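Local coordinates for protein monomethylamine methyltransferase MtmB1 (Methanosarcina barkeri, PDB 1NTH) that transfers the methyl group of monomethylamine to the corrinoid cofactor of its partner protein MtmC, a step in methanogenesis from methylamine, at residues 3-6 with 7-10; 176-179 with 180-184; 246-249 with 250-254. One frame throughout, in Å; residues are numbered along the deposited sequence.

Contact 1: residues 3-6 with 7-10; sequences FRKS and FDCY
Lys-5 and Asp-8 face each other where the backbone, extended over these residues and polyproline-like at Ser-6 and Phe-7 without forming a strand, gives way to the helix that starts at Cys-9. The lysine chain leaves with CG wedged between its own N and carbonyl carbon (chi1 64°), then bends twice near its end, which curls the ammonium group back over the chain. There NZ donates to Ser-6 O at 2.8 Å, close to the direction of the C=O bond. It also forms a salt bridge with Asp-8 OD2 at 2.9 Å, coming from above the carboxylate, 60° out of its plane. A water accepts from NZ at 3.0 Å and donates to Asp-8 OD1, bridging the two charges a second way. Asp-8 is the N-cap of helix 9-18: OD1 takes a weak bond from Tyr-10 N at 3.0 Å and a hydrogen bond from Asp-11 N, so a short carboxylate suits a place beside first-turn amides, which have no carbonyl a turn earlier to bond to. Arg-165 of the third subunit pairs with OD2, and Asp-11 is a second acid for Lys-5. Ser-6 turns its hydroxyl to Asp-93, while the ring of Phe-7 meets Tyr-86 edge-to-face.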
loop_
_atom_site.group_PDB
_atom_site.type_symbol
_atom_site.label_atom_id
_atom_site.label_comp_id
_atom_site.label_asym_id
_atom_site.label_seq_id
_atom_site.Cartn_x
_atom_site.Cartn_y
_atom_site.Cartn_z
ATOM N N PHE A 3 -33.673 5.252 -22.164
ATOM C CA PHE A 3 -33.070 6.418 -21.527
ATOM C C PHE A 3 -31.833 6.898 -22.285
ATOM O O PHE A 3 -31.202 6.125 -23.006
ATOM C CB PHE A 3 -32.712 6.076 -20.072
ATOM C CG PHE A 3 -31.895 4.820 -19.919
ATOM C CD1 PHE A 3 -30.503 4.875 -19.879
ATOM C CD2 PHE A 3 -32.518 3.579 -19.814
ATOM C CE1 PHE A 3 -29.742 3.706 -19.737
ATOM C CE2 PHE A 3 -31.769 2.406 -19.673
ATOM C CZ PHE A 3 -30.378 2.473 -19.632
ATOM N N ARG A 4 -31.490 8.175 -22.139
ATOM C CA ARG A 4 -30.317 8.705 -22.825
ATOM C C ARG A 4 -29.055 8.124 -22.196
ATOM O O ARG A 4 -28.168 7.632 -22.891
ATOM C CB ARG A 4 -30.278 10.237 -22.755
ATOM C CG ARG A 4 -29.193 10.839 -23.643
ATOM C CD ARG A 4 -29.313 12.351 -23.795
ATOM N NE ARG A 4 -28.835 13.082 -22.624
ATOM C CZ ARG A 4 -27.931 14.057 -22.676
ATOM N NH1 ARG A 4 -27.405 14.417 -23.840
ATOM N NH2 ARG A 4 -27.552 14.676 -21.566
ATOM N N LYS A 5 -28.985 8.178 -20.871
ATOM C CA LYS A 5 -27.845 7.639 -20.142
ATOM C C LYS A 5 -28.303 7.300 -18.734
ATOM O O LYS A 5 -29.301 7.844 -18.258
ATOM C CB LYS A 5 -26.708 8.668 -20.075
ATOM C CG LYS A 5 -27.052 9.934 -19.296
ATOM C CD LYS A 5 -25.861 10.884 -19.188
ATOM C CE LYS A 5 -24.747 10.321 -18.307
ATOM N NZ LYS A 5 -25.181 10.146 -16.888
ATOM N N SER A 6 -27.593 6.394 -18.069
ATOM C CA SER A 6 -27.962 6.047 -16.705
ATOM C C SER A 6 -27.897 7.343 -15.909
ATOM O O SER A 6 -26.920 8.088 -15.991
ATOM C CB SER A 6 -26.998 5.010 -16.125
ATOM O OG SER A 6 -27.149 3.761 -16.783
ATOM N N PHE A 7 -28.944 7.610 -15.142
ATOM C CA PHE A 7 -29.022 8.836 -14.362
ATOM C C PHE A 7 -28.002 8.916 -13.228
ATOM O O PHE A 7 -27.735 7.927 -12.551
ATOM C CB PHE A 7 -30.429 8.974 -13.778
ATOM C CG PHE A 7 -30.695 10.314 -13.162
ATOM C CD1 PHE A 7 -31.218 11.351 -13.927
ATOM C CD2 PHE A 7 -30.395 10.549 -11.828
ATOM C CE1 PHE A 7 -31.435 12.606 -13.366
ATOM C CE2 PHE A 7 -30.606 11.799 -11.257
ATOM C CZ PHE A 7 -31.129 12.830 -12.030
ATOM N N ASP A 8 -27.429 10.101 -13.033
ATOM C CA ASP A 8 -26.480 10.317 -11.946
ATOM C C ASP A 8 -26.579 11.743 -11.408
ATOM O O ASP A 8 -27.353 12.558 -11.920
ATOM C CB ASP A 8 -25.037 10.000 -12.379
ATOM C CG ASP A 8 -24.577 10.818 -13.569
ATOM O OD1 ASP A 8 -25.008 11.982 -13.705
ATOM O OD2 ASP A 8 -23.761 10.295 -14.364
ATOM N N CYS A 9 -25.802 12.031 -10.368
ATOM C CA CYS A 9 -25.804 13.343 -9.728
ATOM C C CYS A 9 -25.536 14.497 -10.691
ATOM O O CYS A 9 -25.994 15.619 -10.464
ATOM C CB CYS A 9 -24.780 13.372 -8.585
ATOM S SG CYS A 9 -23.087 12.931 -9.072
ATOM N N TYR A 10 -24.796 14.228 -11.764
ATOM C CA TYR A 10 -24.489 15.269 -12.734
ATOM C C TYR A 10 -25.743 15.631 -13.519
ATOM O O TYR A 10 -25.995 16.807 -13.789
ATOM C CB TYR A 10 -23.373 14.803 -13.671
ATOM C CG TYR A 10 -22.127 14.408 -12.913
ATOM C CD1 TYR A 10 -21.830 13.067 -12.671
ATOM C CD2 TYR A 10 -21.281 15.378 -12.381
ATOM C CE1 TYR A 10 -20.721 12.700 -11.912
ATOM C CE2 TYR A 10 -20.166 15.022 -11.619
ATOM C CZ TYR A 10 -19.896 13.684 -11.387
ATOM O OH TYR A 10 -18.807 13.330 -10.621
HETATM O O HOH W 1 -24.519 13.064 -16.750
#

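Contact 2: residues 176-179 with 180-184; sequences EVLA and AKTET
Thr-182 folds back on Leu-178, one turn earlier in the same helix, and its side chain can be followed outward. CB lies 3.1 Å from Leu-178 O. From there OG1 stands beside its own backbone N (chi1 -58°), which carries the hydroxyl back along the helix to donate to Leu-178 O at 2.6 Å. This bond arrives from above the carbonyl plane, 42° out of it, while Thr-182 N makes the regular helical bond to the same oxygen at 2.8 Å. Two donors thus grip one carbonyl, and a threonine suits a buried turn because its hydroxyl finds an acceptor within its own helix. OG1 also touches Leu-178 CD1 at 3.5 Å. Alongside, Val-177 and Lys-181 point the same way, with CG1 of the valine 4.0 Å from CE of the lysine; the aliphatic chain packs on the branch and delivers NZ to Ser-215 O and to Asn-252 OD1 of the third subunit. Ala-179 and Ala-180 keep the helix slim where Thr-206 and Ser-215 press in, and the carboxylates of Glu-176 and Glu-183 bind Ser-209 and Thr-206. Helix 174-193 lies among loops of its own chain, His-248 on helix 240-251 and Tyr-10 on helix 9-18 of the third subunit, and Met-193 on helix 174-193 of the fourth, which packs on both Leu-178 and Thr-182.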
loop_
_atom_site.group_PDB
_atom_site.type_symbol
_atom_site.label_atom_id
_atom_site.label_comp_id
_atom_site.label_asym_id
_atom_site.label_seq_id
_atom_site.Cartn_x
_atom_site.Cartn_y
_atom_site.Cartn_z
ATOM N N GLU A 176 -14.490 22.242 11.541
ATOM C CA GLU A 176 -15.397 21.247 10.975
ATOM C C GLU A 176 -14.577 20.224 10.194
ATOM O O GLU A 176 -14.842 19.023 10.258
ATOM C CB GLU A 176 -16.425 21.896 10.041
ATOM C CG GLU A 176 -17.341 20.866 9.396
ATOM C CD GLU A 176 -18.292 21.450 8.372
ATOM O OE1 GLU A 176 -17.874 22.340 7.602
ATOM O OE2 GLU A 176 -19.456 20.999 8.326
ATOM N N VAL A 177 -13.581 20.709 9.454
ATOM C CA VAL A 177 -12.709 19.826 8.679
ATOM C C VAL A 177 -11.928 18.937 9.645
ATOM O O VAL A 177 -11.842 17.720 9.458
ATOM C CB VAL A 177 -11.716 20.635 7.806
ATOM C CG1 VAL A 177 -10.606 19.727 7.272
ATOM C CG2 VAL A 177 -12.461 21.270 6.637
ATOM N N LEU A 178 -11.362 19.548 10.684
ATOM C CA LEU A 178 -10.599 18.797 11.678
ATOM C C LEU A 178 -11.467 17.705 12.303
ATOM O O LEU A 178 -11.029 16.560 12.449
ATOM C CB LEU A 178 -10.073 19.740 12.773
ATOM C CG LEU A 178 -9.287 19.083 13.915
ATOM C CD1 LEU A 178 -8.062 18.370 13.353
ATOM C CD2 LEU A 178 -8.870 20.142 14.929
ATOM N N ALA A 179 -12.700 18.053 12.666
ATOM C CA ALA A 179 -13.605 17.083 13.275
ATOM C C ALA A 179 -13.976 15.961 12.310
ATOM O O ALA A 179 -14.068 14.800 12.711
ATOM C CB ALA A 179 -14.875 17.783 13.780
ATOM N N ALA A 180 -14.182 16.302 11.041
ATOM C CA ALA A 180 -14.550 15.305 10.041
ATOM C C ALA A 180 -13.485 14.215 9.917
ATOM O O ALA A 180 -13.809 13.030 9.822
ATOM C CB ALA A 180 -14.771 15.979 8.683
ATOM N N LYS A 181 -12.218 14.615 9.913
ATOM C CA LYS A 181 -11.133 13.643 9.806
ATOM C C LYS A 181 -10.908 12.942 11.141
ATOM O O LYS A 181 -10.784 11.717 11.200
ATOM C CB LYS A 181 -9.829 14.326 9.381
ATOM C CG LYS A 181 -9.861 14.980 8.007
ATOM C CD LYS A 181 -8.482 15.518 7.648
ATOM C CE LYS A 181 -8.502 16.381 6.389
ATOM N NZ LYS A 181 -8.847 15.620 5.152
ATOM N N THR A 182 -10.880 13.730 12.213
ATOM C CA THR A 182 -10.629 13.215 13.560
ATOM C C THR A 182 -11.658 12.211 14.073
ATOM O O THR A 182 -11.306 11.212 14.707
ATOM C CB THR A 182 -10.528 14.385 14.560
ATOM O OG1 THR A 182 -9.477 15.266 14.147
ATOM C CG2 THR A 182 -10.238 13.879 15.966
ATOM N N GLU A 183 -12.928 12.488 13.803
ATOM C CA GLU A 183 -14.027 11.632 14.230
ATOM C C GLU A 183 -13.749 10.150 13.972
ATOM O O GLU A 183 -13.715 9.343 14.902
ATOM C CB GLU A 183 -15.296 12.074 13.496
ATOM C CG GLU A 183 -16.530 11.226 13.713
ATOM C CD GLU A 183 -17.667 11.679 12.812
ATOM O OE1 GLU A 183 -18.046 10.929 11.888
ATOM O OE2 GLU A 183 -18.169 12.801 13.024
ATOM N N THR A 184 -13.536 9.786 12.713
ATOM C CA THR A 184 -13.293 8.384 12.400
ATOM C C THR A 184 -11.916 7.905 12.839
ATOM O O THR A 184 -11.756 6.738 13.196
ATOM C CB THR A 184 -13.507 8.106 10.899
ATOM O OG1 THR A 184 -14.883 8.353 10.573
ATOM C CG2 THR A 184 -13.187 6.651 10.562
#

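Contact 3: residues 246-249 with 250-254; sequences IAHY and KGNSD
The imidazole of His-248 and the amide of Asn-252 meet obliquely, their planes 64° apart, with a water at the edge of the ring and in its plane. That water lies 3.1 Å from His-248 NE2 and accepts from Asn-252 ND2 at 2.9 Å, so it joins two nitrogens whose direct approach is too poorly angled for a hydrogen bond. CG of the histidine is anti to its own N (chi1 165°), which sends the ring along the helix toward the asparagine. The amide has further work: ND2 also donates to Asp-217, and OD1 accepts from Lys-181 of the third subunit. Replacing Asn-252 with a leucine would probably leave that lysine without one of its acceptors and the bridging water without its donor.

Tyr-249 and Asp-254 cross at about a right angle, their planes 67° apart, with CD2 of the tyrosine 3.9 Å from OD2 of the aspartate; His-228 meets the phenol ring edge-to-face, and the tyrosine hydroxyl bonds to Glu-229 O. The helix ends in a Schellman motif: Asp-254 N donates to Tyr-249 O at 3.0 Å and Ser-253 N to Lys-250 O at 3.1 Å, while Ser-253, with its positive phi, turns the chain. Asn-252 N is a further donor to Tyr-249 O, at 3.2 Å, from the opposite face of the carbonyl plane to Asp-254 N. Farther back, Lys-250 CD lies 3.6 Å from Ile-246 CG2: the aliphatic part of the lysine packs on the isoleucine branch while its amine continues to Ser-290 OG.

Helix 240-251 is thus stopped just ahead of strand 255-259, a parallel strand of the TIM barrel; Tyr-249 and Lys-250 lean on Ile-256 of that strand, Ile-246 on Val-230 of the adjacent strand 227-231, and Cys-9 of helix 9-18 packs against Ile-246, Ala-247 and Lys-250.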
loop_
_atom_site.group_PDB
_atom_site.type_symbol
_atom_site.label_atom_id
_atom_site.label_comp_id
_atom_site.label_asym_id
_atom_site.label_seq_id
_atom_site.Cartn_x
_atom_site.Cartn_y
_atom_site.Cartn_z
ATOM N N ILE A 246 -22.097 13.512 -3.224
ATOM C CA ILE A 246 -22.283 12.258 -3.946
ATOM C C ILE A 246 -21.205 12.094 -5.016
ATOM O O ILE A 246 -20.640 11.012 -5.177
ATOM C CB ILE A 246 -23.673 12.208 -4.622
ATOM C CG1 ILE A 246 -24.757 12.057 -3.551
ATOM C CG2 ILE A 246 -23.732 11.053 -5.625
ATOM C CD1 ILE A 246 -26.149 12.469 -4.020
ATOM N N ALA A 247 -20.921 13.168 -5.747
ATOM C CA ALA A 247 -19.905 13.120 -6.800
ATOM C C ALA A 247 -18.551 12.741 -6.215
ATOM O O ALA A 247 -17.765 12.030 -6.842
ATOM C CB ALA A 247 -19.808 14.471 -7.495
ATOM N N HIS A 248 -18.283 13.241 -5.015
ATOM C CA HIS A 248 -17.030 12.959 -4.327
ATOM C C HIS A 248 -16.941 11.486 -3.920
ATOM O O HIS A 248 -15.921 10.828 -4.162
ATOM C CB HIS A 248 -16.913 13.865 -3.098
ATOM C CG HIS A 248 -15.867 13.429 -2.122
ATOM N ND1 HIS A 248 -16.178 12.953 -0.867
ATOM C CD2 HIS A 248 -14.518 13.387 -2.220
ATOM C CE1 HIS A 248 -15.062 12.638 -0.232
ATOM N NE2 HIS A 248 -14.042 12.892 -1.031
ATOM N N TYR A 249 -18.000 10.965 -3.307
ATOM C CA TYR A 249 -18.013 9.562 -2.884
ATOM C C TYR A 249 -17.812 8.641 -4.092
ATOM O O TYR A 249 -17.035 7.686 -4.037
ATOM C CB TYR A 249 -19.344 9.212 -2.206
ATOM C CG TYR A 249 -19.606 9.875 -0.864
ATOM C CD1 TYR A 249 -20.905 9.945 -0.361
ATOM C CD2 TYR A 249 -18.571 10.396 -0.083
ATOM C CE1 TYR A 249 -21.176 10.511 0.885
ATOM C CE2 TYR A 249 -18.833 10.973 1.177
ATOM C CZ TYR A 249 -20.141 11.021 1.647
ATOM O OH TYR A 249 -20.423 11.572 2.881
ATOM N N LYS A 250 -18.520 8.928 -5.182
ATOM C CA LYS A 250 -18.407 8.123 -6.396
ATOM C C LYS A 250 -16.987 8.173 -6.940
ATOM O O LYS A 250 -16.430 7.148 -7.337
ATOM C CB LYS A 250 -19.372 8.639 -7.468
ATOM C CG LYS A 250 -20.844 8.381 -7.160
ATOM C CD LYS A 250 -21.756 9.223 -8.048
ATOM C CE LYS A 250 -21.640 8.860 -9.524
ATOM N NZ LYS A 250 -22.130 7.478 -9.801
ATOM N N GLY A 251 -16.406 9.368 -6.945
ATOM C CA GLY A 251 -15.056 9.540 -7.461
ATOM C C GLY A 251 -13.969 8.853 -6.661
ATOM O O GLY A 251 -12.846 8.709 -7.150
ATOM N N ASN A 252 -14.298 8.436 -5.440
ATOM C CA ASN A 252 -13.350 7.751 -4.557
ATOM C C ASN A 252 -13.676 6.257 -4.425
ATOM O O ASN A 252 -13.028 5.540 -3.661
ATOM C CB ASN A 252 -13.365 8.391 -3.158
ATOM C CG ASN A 252 -12.499 9.646 -3.064
ATOM O OD1 ASN A 252 -12.012 10.160 -4.068
ATOM N ND2 ASN A 252 -12.318 10.147 -1.844
ATOM N N SER A 253 -14.684 5.795 -5.159
ATOM C CA SER A 253 -15.105 4.393 -5.105
ATOM C C SER A 253 -15.553 4.017 -3.686
ATOM O O SER A 253 -15.321 2.901 -3.219
ATOM C CB SER A 253 -13.961 3.469 -5.557
ATOM O OG SER A 253 -14.456 2.198 -5.968
ATOM N N ASP A 254 -16.200 4.961 -3.006
ATOM C CA ASP A 254 -16.693 4.741 -1.646
ATOM C C ASP A 254 -18.051 4.046 -1.613
ATOM O O ASP A 254 -18.894 4.261 -2.488
ATOM C CB ASP A 254 -16.875 6.074 -0.898
ATOM C CG ASP A 254 -15.572 6.752 -0.543
ATOM O OD1 ASP A 254 -14.576 6.052 -0.265
ATOM O OD2 ASP A 254 -15.554 8.002 -0.510
HETATM O O HOH W 2 -10.950 12.688 -1.505
#

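In the fold
All three are largely buried in the hexamer, though Lys-250 and Asn-252 of contact 3 remain partly exposed. Contacts 1 and 3 touch directly: Cys-9 and Tyr-10 of the N-terminal helix lie on Ile-246, Ala-247 and Lys-250. Contact 2 stands apart, its nearest atoms about 19 Å from contact 1 and about 9 Å from contact 3 within the chain, yet across the subunit boundary its helix meets the other two. Their chemistry follows their position on a helix: an N-cap with a salt bridge at the start in contact 1, a side-chain bond to a carbonyl within the helix in contact 2, and a Schellman ending in contact 3.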